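Local structure of terminal uridylyltransferase 1 (Trypanosoma brucei, 5HZD) at residues K68-R76 / P308-D319; L399-F408 / R488-L498. The protein adds uridines from UTP to the 3' ends of guide RNAs, ribosomal RNAs and some mRNAs, as part of mitochondrial RNA editing in trypanosomes. One frame throughout, in Å; residues are numbered along the deposited sequence.

Interaction 1: residues K68-R76 / P308-D319; sequences KIFHVAAQR and PCARPGAIVLKD
Two helices of the catalytic module cross almost perpendicularly here: the C-terminal end of helix 59-76, part of the palm family region, lies over the start of helix 310-324, which carries the UTP-binding Lys318. Ala73 and Pro312 mark the crossing point, their CA atoms 4.9 Å apart. The segment axes come within 8.5 Å at 86°, a spacing suited to the small methyl of Ala73, whose CB rests against Pro312 CA and CB. Proline fits the first turn of a helix, where its missing N-H costs no helical hydrogen bond, and its ring offers a compact apolar surface. Pro312 CG stands over one face of the Phe70 ring, 4.0 Å from the ring centroid and 24° off the normal, a CH-pi contact. The same ring turns its edge to Cys309, whose SG lies 3.9 Å from Phe70 CE1, so proline and thiol meet the aromatic ring in different ways.

Branched aliphatics continue the contact. Ile69 spans from Pro312 to Val316: its CG2, anti to the backbone N (CG1 at chi1 -70°), lies 3.7 Å from Pro312 CB and 3.8 Å from Val316 CG2. Val72 CG1 lies alongside Ile315 CG2, 4.0 Å away, the two side chains running in opposite senses. Arg76 contributes its aliphatic part, CG packing on Ile315 CG2. Its outer end, deposited in two conformers, is less certain; the side chain approaches Ser111 and Ala122, assigned to UTP binding by similarity.

No hydrogen bond joins the two segments. Cohesion comes from close apolar fit, with CH-pi and sulfur-aromatic contacts at one end; at the other, Lys318 and probably the Arg76 guanidinium face the nucleotide site.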
loop_
_atom_site.group_PDB
_atom_site.type_symbol
_atom_site.label_atom_id
_atom_site.label_comp_id
_atom_site.label_asym_id
_atom_site.label_seq_id
_atom_site.Cartn_x
_atom_site.Cartn_y
_atom_site.Cartn_z
ATOM N N LYS A 68 4.859 -5.573 -22.544
ATOM C CA LYS A 68 3.628 -5.774 -21.762
ATOM C C LYS A 68 3.744 -5.302 -20.332
ATOM O O LYS A 68 2.798 -4.718 -19.784
ATOM C CB LYS A 68 3.217 -7.253 -21.789
ATOM C CG LYS A 68 2.768 -7.741 -23.140
ATOM C CD LYS A 68 2.458 -9.240 -23.055
ATOM C CE LYS A 68 2.583 -9.904 -24.407
ATOM N NZ LYS A 68 1.877 -9.126 -25.449
ATOM N N ILE A 69 4.904 -5.550 -19.717
ATOM C CA ILE A 69 5.199 -5.082 -18.364
ATOM C C ILE A 69 5.088 -3.567 -18.271
ATOM O O ILE A 69 4.428 -3.039 -17.364
ATOM C CB ILE A 69 6.611 -5.544 -17.936
ATOM C CG1 ILE A 69 6.598 -7.054 -17.720
ATOM C CG2 ILE A 69 7.045 -4.850 -16.644
ATOM C CD1 ILE A 69 7.987 -7.718 -17.746
ATOM N N PHE A 70 5.677 -2.858 -19.237
ATOM C CA PHE A 70 5.586 -1.405 -19.203
ATOM C C PHE A 70 4.164 -0.915 -19.477
ATOM O O PHE A 70 3.764 0.129 -18.948
ATOM C CB PHE A 70 6.600 -0.738 -20.156
ATOM C CG PHE A 70 7.903 -0.403 -19.488
ATOM C CD1 PHE A 70 8.929 -1.333 -19.460
ATOM C CD2 PHE A 70 8.073 0.816 -18.850
ATOM C CE1 PHE A 70 10.128 -1.050 -18.818
ATOM C CE2 PHE A 70 9.263 1.110 -18.196
ATOM C CZ PHE A 70 10.291 0.189 -18.194
ATOM N N HIS A 71 3.381 -1.664 -20.249
ATOM C CA HIS A 71 1.998 -1.259 -20.508
ATOM C C HIS A 71 1.162 -1.370 -19.235
ATOM O O HIS A 71 0.391 -0.459 -18.910
ATOM C CB HIS A 71 1.373 -2.093 -21.643
ATOM C CG HIS A 71 -0.023 -1.671 -21.986
ATOM N ND1 HIS A 71 -0.291 -0.725 -22.949
ATOM C CD2 HIS A 71 -1.219 -2.038 -21.471
ATOM C CE1 HIS A 71 -1.598 -0.538 -23.025
ATOM N NE2 HIS A 71 -2.182 -1.317 -22.134
ATOM N N VAL A 72 1.305 -2.479 -18.518
ATOM C CA VAL A 72 0.624 -2.652 -17.235
ATOM C C VAL A 72 1.037 -1.541 -16.271
ATOM O O VAL A 72 0.187 -0.932 -15.603
ATOM C CB VAL A 72 0.920 -4.023 -16.603
ATOM C CG1 VAL A 72 0.336 -4.083 -15.193
ATOM C CG2 VAL A 72 0.332 -5.127 -17.461
ATOM N N ALA A 73 2.332 -1.243 -16.212
ATOM C CA ALA A 73 2.812 -0.197 -15.295
ATOM C C ALA A 73 2.261 1.176 -15.676
ATOM O O ALA A 73 1.944 2.004 -14.798
ATOM C CB ALA A 73 4.333 -0.180 -15.310
ATOM N N ALA A 74 2.142 1.441 -16.974
ATOM C CA ALA A 74 1.615 2.723 -17.440
ATOM C C ALA A 74 0.169 2.948 -16.976
ATOM O O ALA A 74 -0.217 4.083 -16.702
ATOM C CB ALA A 74 1.713 2.837 -18.966
ATOM N N GLN A 75 -0.626 1.881 -16.874
ATOM C CA GLN A 75 -1.997 2.018 -16.369
ATOM C C GLN A 75 -2.080 2.457 -14.926
ATOM O O GLN A 75 -3.132 2.966 -14.487
ATOM C CB GLN A 75 -2.783 0.710 -16.521
ATOM C CG GLN A 75 -2.693 0.095 -17.919
ATOM C CD GLN A 75 -2.857 1.116 -19.015
ATOM O OE1 GLN A 75 -3.856 1.849 -19.062
ATOM N NE2 GLN A 75 -1.872 1.181 -19.913
ATOM N N ARG A 76 -1.009 2.235 -14.155
ATOM C CA ARG A 76 -1.009 2.661 -12.766
ATOM C C ARG A 76 -0.604 4.137 -12.633
ATOM O O ARG A 76 -0.781 4.738 -11.565
ATOM C CB ARG A 76 -0.096 1.762 -11.917
ATOM C CG ARG A 76 -0.693 0.390 -11.540
ATOM C CD ARG A 76 -1.946 0.530 -10.651
ATOM N NE ARG A 76 -1.885 -0.250 -9.410
ATOM C CZ ARG A 76 -1.654 0.273 -8.206
ATOM N NH1 ARG A 76 -1.443 1.571 -8.075
ATOM N NH2 ARG A 76 -1.628 -0.508 -7.129
ATOM N N PRO A 308 15.117 1.917 -13.747
ATOM C CA PRO A 308 13.907 2.297 -14.490
ATOM C C PRO A 308 12.922 1.141 -14.687
ATOM O O PRO A 308 11.746 1.410 -14.980
ATOM C CB PRO A 308 14.449 2.782 -15.839
ATOM C CG PRO A 308 15.803 2.174 -15.980
ATOM C CD PRO A 308 16.338 2.084 -14.555
ATOM N N CYS A 309 13.368 -0.106 -14.539
ATOM C CA CYS A 309 12.447 -1.230 -14.660
ATOM C C CYS A 309 11.970 -1.756 -13.311
ATOM O O CYS A 309 11.166 -2.724 -13.231
ATOM C CB CYS A 309 13.103 -2.365 -15.453
ATOM S SG CYS A 309 13.526 -1.827 -17.084
ATOM N N ALA A 310 12.393 -1.124 -12.215
ATOM C CA ALA A 310 12.049 -1.689 -10.915
ATOM C C ALA A 310 10.584 -1.497 -10.524
ATOM O O ALA A 310 9.932 -2.431 -10.032
ATOM C CB ALA A 310 12.995 -1.146 -9.805
ATOM N N ARG A 311 10.018 -0.312 -10.763
ATOM C CA ARG A 311 8.583 -0.190 -10.468
ATOM C C ARG A 311 7.697 -1.029 -11.401
ATOM O O ARG A 311 6.774 -1.696 -10.920
ATOM C CB ARG A 311 8.131 1.269 -10.467
ATOM C CG ARG A 311 8.690 2.083 -9.297
ATOM C CD ARG A 311 8.310 3.548 -9.500
ATOM N NE ARG A 311 9.022 4.111 -10.634
ATOM C CZ ARG A 311 8.677 5.249 -11.220
ATOM N NH1 ARG A 311 7.610 5.921 -10.794
ATOM N NH2 ARG A 311 9.391 5.690 -12.249
ATOM N N PRO A 312 7.954 -1.006 -12.724
ATOM C CA PRO A 312 7.104 -1.840 -13.587
ATOM C C PRO A 312 7.131 -3.314 -13.184
ATOM O O PRO A 312 6.081 -3.986 -13.126
ATOM C CB PRO A 312 7.699 -1.604 -14.988
ATOM C CG PRO A 312 8.159 -0.166 -14.906
ATOM C CD PRO A 312 8.828 -0.121 -13.526
ATOM N N GLY A 313 8.301 -3.837 -12.832
ATOM C CA GLY A 313 8.338 -5.223 -12.406
ATOM C C GLY A 313 7.586 -5.457 -11.107
ATOM O O GLY A 313 6.954 -6.490 -10.953
ATOM N N ALA A 314 7.685 -4.511 -10.172
ATOM C CA ALA A 314 7.014 -4.647 -8.895
ATOM C C ALA A 314 5.508 -4.662 -9.101
ATOM O O ALA A 314 4.792 -5.431 -8.437
ATOM C CB ALA A 314 7.397 -3.495 -7.987
ATOM N N ILE A 315 5.022 -3.837 -10.019
ATOM C CA ILE A 315 3.574 -3.795 -10.309
ATOM C C ILE A 315 3.068 -5.098 -10.901
ATOM O O ILE A 315 2.049 -5.671 -10.447
ATOM C CB ILE A 315 3.281 -2.596 -11.215
ATOM C CG1 ILE A 315 3.513 -1.309 -10.406
ATOM C CG2 ILE A 315 1.843 -2.636 -11.752
ATOM C CD1 ILE A 315 3.560 -0.064 -11.319
ATOM N N VAL A 316 3.808 -5.628 -11.869
ATOM C CA VAL A 316 3.411 -6.887 -12.495
ATOM C C VAL A 316 3.490 -8.037 -11.505
ATOM O O VAL A 316 2.613 -8.905 -11.488
ATOM C CB VAL A 316 4.280 -7.178 -13.752
ATOM C CG1 VAL A 316 4.090 -8.611 -14.243
ATOM C CG2 VAL A 316 3.929 -6.187 -14.845
ATOM N N LEU A 317 4.508 -8.042 -10.645
ATOM C CA LEU A 317 4.598 -9.088 -9.625
ATOM C C LEU A 317 3.495 -8.996 -8.577
ATOM O O LEU A 317 3.043 -10.015 -8.074
ATOM C CB LEU A 317 5.963 -9.067 -8.942
ATOM C CG LEU A 317 7.043 -9.612 -9.891
ATOM C CD1 LEU A 317 8.426 -9.416 -9.267
ATOM C CD2 LEU A 317 6.842 -11.114 -10.253
ATOM N N LYS A 318 3.061 -7.790 -8.221
ATOM C CA LYS A 318 1.947 -7.702 -7.269
ATOM C C LYS A 318 0.723 -8.358 -7.878
ATOM O O LYS A 318 0.059 -9.163 -7.209
ATOM C CB LYS A 318 1.604 -6.249 -6.983
ATOM C CG LYS A 318 0.396 -6.069 -6.008
ATOM C CD LYS A 318 0.140 -4.574 -5.869
ATOM C CE LYS A 318 -0.475 -4.215 -4.530
ATOM N NZ LYS A 318 -1.708 -4.997 -4.319
ATOM N N ASP A 319 0.415 -8.025 -9.137
ATOM C CA ASP A 319 -0.766 -8.580 -9.775
ATOM C C ASP A 319 -0.621 -10.097 -9.942
ATOM O O ASP A 319 -1.556 -10.840 -9.665
ATOM C CB ASP A 319 -1.026 -7.915 -11.144
ATOM C CG ASP A 319 -1.419 -6.452 -11.021
ATOM O OD1 ASP A 319 -1.762 -6.020 -9.893
ATOM O OD2 ASP A 319 -1.391 -5.756 -12.072
#

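Interaction 2: residues L399-F408 / R488-L498. With SO4 (sulfate ion), chain E.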
loop_
_atom_site.group_PDB
_atom_site.type_symbol
_atom_site.label_atom_id
_atom_site.label_comp_id
_atom_site.label_asym_id
_atom_site.label_seq_id
_atom_site.Cartn_x
_atom_site.Cartn_y
_atom_site.Cartn_z
ATOM N N LEU A 399 12.396 -9.800 -15.269
ATOM C CA LEU A 399 11.267 -10.575 -14.756
ATOM C C LEU A 399 11.469 -12.076 -14.934
ATOM O O LEU A 399 11.232 -12.859 -14.006
ATOM C CB LEU A 399 9.943 -10.124 -15.375
ATOM C CG LEU A 399 8.743 -10.664 -14.597
ATOM C CD1 LEU A 399 8.650 -10.030 -13.225
ATOM C CD2 LEU A 399 7.422 -10.446 -15.397
ATOM N N VAL A 400 11.932 -12.501 -16.105
ATOM C CA VAL A 400 12.254 -13.916 -16.291
ATOM C C VAL A 400 13.316 -14.335 -15.275
ATOM O O VAL A 400 13.243 -15.406 -14.659
ATOM C CB VAL A 400 12.785 -14.144 -17.717
ATOM C CG1 VAL A 400 13.365 -15.565 -17.854
ATOM C CG2 VAL A 400 11.679 -13.928 -18.664
ATOM N N GLY A 401 14.275 -13.446 -15.052
ATOM C CA GLY A 401 15.357 -13.715 -14.136
ATOM C C GLY A 401 14.881 -13.866 -12.697
ATOM O O GLY A 401 15.468 -14.644 -11.942
ATOM N N PHE A 402 13.822 -13.141 -12.324
ATOM C CA PHE A 402 13.254 -13.244 -10.975
ATOM C C PHE A 402 12.697 -14.662 -10.771
ATOM O O PHE A 402 12.954 -15.320 -9.753
ATOM C CB PHE A 402 12.149 -12.186 -10.798
ATOM C CG PHE A 402 11.255 -12.391 -9.587
ATOM C CD1 PHE A 402 10.102 -13.160 -9.669
ATOM C CD2 PHE A 402 11.546 -11.751 -8.389
ATOM C CE1 PHE A 402 9.265 -13.344 -8.583
ATOM C CE2 PHE A 402 10.712 -11.900 -7.299
ATOM C CZ PHE A 402 9.564 -12.686 -7.403
ATOM N N PHE A 403 11.930 -15.134 -11.741
ATOM C CA PHE A 403 11.327 -16.466 -11.620
ATOM C C PHE A 403 12.405 -17.536 -11.693
ATOM O O PHE A 403 12.340 -18.531 -10.974
ATOM C CB PHE A 403 10.246 -16.667 -12.689
ATOM C CG PHE A 403 8.994 -15.906 -12.391
ATOM C CD1 PHE A 403 8.128 -16.359 -11.404
ATOM C CD2 PHE A 403 8.687 -14.723 -13.063
ATOM C CE1 PHE A 403 6.960 -15.651 -11.124
ATOM C CE2 PHE A 403 7.535 -14.022 -12.769
ATOM C CZ PHE A 403 6.666 -14.483 -11.808
ATOM N N TYR A 404 13.419 -17.344 -12.542
ATOM C CA TYR A 404 14.529 -18.290 -12.533
ATOM C C TYR A 404 15.296 -18.314 -11.196
ATOM O O TYR A 404 15.605 -19.407 -10.672
ATOM C CB TYR A 404 15.478 -18.030 -13.715
ATOM C CG TYR A 404 16.553 -19.087 -13.848
ATOM C CD1 TYR A 404 16.309 -20.262 -14.536
ATOM C CD2 TYR A 404 17.799 -18.897 -13.263
ATOM C CE1 TYR A 404 17.305 -21.236 -14.642
ATOM C CE2 TYR A 404 18.782 -19.851 -13.354
ATOM C CZ TYR A 404 18.532 -21.004 -14.056
ATOM O OH TYR A 404 19.525 -21.957 -14.144
ATOM N N PHE A 405 15.597 -17.132 -10.652
ATOM C CA PHE A 405 16.326 -17.014 -9.386
ATOM C C PHE A 405 15.606 -17.776 -8.282
ATOM O O PHE A 405 16.227 -18.570 -7.552
ATOM C CB PHE A 405 16.465 -15.529 -9.033
ATOM C CG PHE A 405 17.217 -15.276 -7.759
ATOM C CD1 PHE A 405 18.592 -15.432 -7.700
ATOM C CD2 PHE A 405 16.547 -14.887 -6.614
ATOM C CE1 PHE A 405 19.316 -15.209 -6.503
ATOM C CE2 PHE A 405 17.259 -14.642 -5.408
ATOM C CZ PHE A 405 18.634 -14.794 -5.356
ATOM N N TYR A 406 14.295 -17.583 -8.177
ATOM C CA TYR A 406 13.597 -18.221 -7.069
ATOM C C TYR A 406 13.241 -19.664 -7.333
ATOM O O TYR A 406 12.922 -20.406 -6.400
ATOM C CB TYR A 406 12.399 -17.383 -6.623
ATOM C CG TYR A 406 12.858 -16.151 -5.870
ATOM C CD1 TYR A 406 13.556 -16.277 -4.667
ATOM C CD2 TYR A 406 12.612 -14.864 -6.374
ATOM C CE1 TYR A 406 13.994 -15.157 -3.965
ATOM C CE2 TYR A 406 13.040 -13.723 -5.660
ATOM C CZ TYR A 406 13.726 -13.891 -4.469
ATOM O OH TYR A 406 14.161 -12.796 -3.764
ATOM N N SER A 407 13.292 -20.078 -8.594
ATOM C CA SER A 407 13.033 -21.478 -8.886
ATOM C C SER A 407 14.298 -22.351 -8.781
ATOM O O SER A 407 14.206 -23.518 -8.402
ATOM C CB SER A 407 12.392 -21.627 -10.292
ATOM O OG SER A 407 11.094 -21.028 -10.394
ATOM N N PHE A 408 15.476 -21.791 -9.074
ATOM C CA PHE A 408 16.707 -22.604 -9.187
ATOM C C PHE A 408 17.933 -22.118 -8.443
ATOM O O PHE A 408 18.835 -22.909 -8.160
ATOM C CB PHE A 408 17.092 -22.819 -10.665
ATOM C CG PHE A 408 16.115 -23.661 -11.413
ATOM C CD1 PHE A 408 15.986 -25.006 -11.125
ATOM C CD2 PHE A 408 15.296 -23.105 -12.383
ATOM C CE1 PHE A 408 15.054 -25.791 -11.797
ATOM C CE2 PHE A 408 14.376 -23.868 -13.058
ATOM C CZ PHE A 408 14.249 -25.221 -12.771
ATOM N N ARG A 488 6.072 -22.665 -4.619
ATOM C CA ARG A 488 7.064 -23.097 -5.599
ATOM C C ARG A 488 6.413 -23.430 -6.934
ATOM O O ARG A 488 6.993 -23.151 -7.984
ATOM C CB ARG A 488 7.860 -24.306 -5.103
ATOM C CG ARG A 488 8.757 -24.022 -3.871
ATOM C CD ARG A 488 9.811 -22.921 -4.096
ATOM N NE ARG A 488 10.793 -23.295 -5.118
ATOM C CZ ARG A 488 11.862 -24.071 -4.914
ATOM N NH1 ARG A 488 12.125 -24.609 -3.714
ATOM N NH2 ARG A 488 12.693 -24.311 -5.918
ATOM N N THR A 489 5.240 -24.062 -6.906
ATOM C CA THR A 489 4.505 -24.374 -8.145
ATOM C C THR A 489 4.296 -23.125 -8.980
ATOM O O THR A 489 4.569 -23.127 -10.200
ATOM C CB THR A 489 3.102 -24.969 -7.877
ATOM O OG1 THR A 489 3.236 -26.219 -7.192
ATOM C CG2 THR A 489 2.357 -25.243 -9.174
ATOM N N GLU A 490 3.819 -22.067 -8.325
ATOM C CA GLU A 490 3.545 -20.819 -9.039
ATOM C C GLU A 490 4.813 -20.142 -9.561
ATOM O O GLU A 490 4.777 -19.500 -10.630
ATOM C CB GLU A 490 2.698 -19.856 -8.195
ATOM C CG GLU A 490 1.317 -20.431 -7.786
ATOM C CD GLU A 490 0.481 -20.959 -8.958
ATOM O OE1 GLU A 490 0.522 -20.381 -10.077
ATOM O OE2 GLU A 490 -0.230 -21.995 -8.773
ATOM N N LEU A 491 5.932 -20.285 -8.856
ATOM C CA LEU A 491 7.177 -19.698 -9.374
ATOM C C LEU A 491 7.608 -20.451 -10.639
ATOM O O LEU A 491 8.043 -19.820 -11.617
ATOM C CB LEU A 491 8.250 -19.747 -8.290
ATOM C CG LEU A 491 7.997 -18.759 -7.159
ATOM C CD1 LEU A 491 8.813 -19.164 -5.936
ATOM C CD2 LEU A 491 8.355 -17.324 -7.574
ATOM N N TYR A 492 7.467 -21.781 -10.660
ATOM C CA TYR A 492 7.795 -22.519 -11.885
ATOM C C TYR A 492 6.855 -22.103 -12.995
ATOM O O TYR A 492 7.286 -21.965 -14.141
ATOM C CB TYR A 492 7.660 -24.048 -11.716
ATOM C CG TYR A 492 8.617 -24.687 -10.766
ATOM C CD1 TYR A 492 9.987 -24.544 -10.932
ATOM C CD2 TYR A 492 8.148 -25.483 -9.728
ATOM C CE1 TYR A 492 10.880 -25.154 -10.054
ATOM C CE2 TYR A 492 9.024 -26.094 -8.839
ATOM C CZ TYR A 492 10.381 -25.932 -9.016
ATOM O OH TYR A 492 11.265 -26.525 -8.137
ATOM N N ARG A 493 5.560 -21.928 -12.684
ATOM C CA ARG A 493 4.571 -21.590 -13.688
ATOM C C ARG A 493 4.898 -20.213 -14.276
ATOM O O ARG A 493 4.809 -20.026 -15.503
ATOM C CB ARG A 493 3.168 -21.613 -13.088
ATOM C CG ARG A 493 2.091 -21.630 -14.139
ATOM C CD ARG A 493 0.678 -21.416 -13.636
ATOM N NE ARG A 493 0.361 -22.072 -12.372
ATOM C CZ ARG A 493 -0.082 -23.320 -12.217
ATOM N NH1 ARG A 493 -0.263 -24.161 -13.244
ATOM N NH2 ARG A 493 -0.336 -23.736 -10.992
ATOM N N GLY A 494 5.313 -19.276 -13.430
ATOM C CA GLY A 494 5.669 -17.954 -13.930
ATOM C C GLY A 494 6.858 -18.002 -14.878
ATOM O O GLY A 494 6.850 -17.341 -15.923
ATOM N N LEU A 495 7.875 -18.784 -14.514
ATOM C CA LEU A 495 9.083 -18.943 -15.318
ATOM C C LEU A 495 8.708 -19.453 -16.700
ATOM O O LEU A 495 9.112 -18.887 -17.719
ATOM C CB LEU A 495 10.015 -19.948 -14.655
ATOM C CG LEU A 495 11.323 -20.241 -15.369
ATOM C CD1 LEU A 495 12.174 -18.973 -15.386
ATOM C CD2 LEU A 495 12.073 -21.361 -14.666
ATOM N N LEU A 496 7.923 -20.521 -16.731
ATOM C CA LEU A 496 7.573 -21.163 -17.990
ATOM C C LEU A 496 6.712 -20.255 -18.851
ATOM O O LEU A 496 6.817 -20.292 -20.087
ATOM C CB LEU A 496 6.886 -22.513 -17.750
ATOM C CG LEU A 496 7.775 -23.519 -17.024
ATOM C CD1 LEU A 496 6.989 -24.772 -16.577
ATOM C CD2 LEU A 496 8.955 -23.905 -17.882
ATOM N N SER A 497 5.857 -19.456 -18.226
ATOM C CA SER A 497 4.907 -18.628 -18.981
ATOM C C SER A 497 5.606 -17.486 -19.720
ATOM O O SER A 497 5.127 -17.027 -20.762
ATOM C CB SER A 497 3.872 -18.020 -18.044
ATOM O OG SER A 497 3.028 -19.036 -17.515
ATOM N N LEU A 498 6.719 -17.013 -19.181
ATOM C CA LEU A 498 7.390 -15.846 -19.774
ATOM C C LEU A 498 8.241 -16.262 -20.983
ATOM O O LEU A 498 8.772 -15.413 -21.718
ATOM C CB LEU A 498 8.241 -15.103 -18.728
ATOM C CG LEU A 498 7.439 -14.379 -17.650
ATOM C CD1 LEU A 498 8.347 -13.977 -16.469
ATOM C CD2 LEU A 498 6.734 -13.165 -18.197
HETATM S S SO4 E . -0.270 -25.240 -16.580
HETATM O O1 SO4 E . -0.992 -25.892 -15.486
HETATM O O2 SO4 E . 0.563 -24.146 -16.062
HETATM O O3 SO4 E . -1.246 -24.700 -17.530
HETATM O O4 SO4 E . 0.572 -26.238 -17.242
HETATM O O HOH W 1 9.895 -22.698 -7.913
HETATM O O HOH W 2 14.010 -26.258 -8.528
#
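Helices 399-408 and 488-497 run roughly antiparallel, at 143° between their directions and 8.4 Å between segment axes, and pack knobs-into-holes. The pairing joins helix 385-409, which enters the Cid1-type poly(A) polymerase region, to helix 481-497 near the chain's end. Phe403 and Leu495 are nearest in backbone, their CA atoms 5.0 Å apart. Leu491 fills a hole among Phe402, Phe403, Tyr406 and Ser407; Leu495, one turn on, fills another among Val400, Phe403, Tyr404 and Ser407. Flexible, branched leucine suits such sockets: CG anti to the backbone N (chi1 180°) aims the Leu495 branch at 399-408, and its CD1 comes to 3.5 Å from Tyr404 N.

Gly494, lacking a side chain, lets the Phe403 ring lie against the opposing backbone, Gly494 CA standing over one face, 4.0 Å from the centroid, with Phe402 CD1 over the other. Leu498 CD1 meets Phe403 CD2 crosswise, and Leu498 CB packs on Val400 CG2. Trp320 adds an edge-to-face partner to Phe403.

Polar groups gather at the Ser407 end. Ser407 OG donates to Phe403 O, which the Ser407 N-H reaches from the opposite face of the carbonyl. Arg488 NH2 makes a weak, bent bond to Ser407 O (3.0 Å, 123°). One water joins Ser407 O to Tyr492 OH, which also bonds Arg41. Another sits over the centre of the Tyr492 ring, donating to Ser407 OG and to Arg488 O at 2.9 Å and accepting from Arg488 NE at 3.0 Å.

Both contacts are buried helix packings, and their centres lie about 17 Å apart. They join directly through Leu399 of interaction 2, whose CD1 is 3.6 Å from Leu317 CD2 and whose CD2 is 3.6 Å from Ile69 CD1; Leu317 also touches Phe402 and Phe403. Helix 385-409 therefore borders both helices of interaction 1 while pairing with helix 481-497 in interaction 2. Interaction 1 is closer to the chain's centre and to the UTP site, a near-perpendicular crossing without hydrogen bonds between its segments. Interaction 2, farther out, is a larger, aromatic-rich antiparallel pairing that adds water bridges and a weak arginine-carbonyl bond.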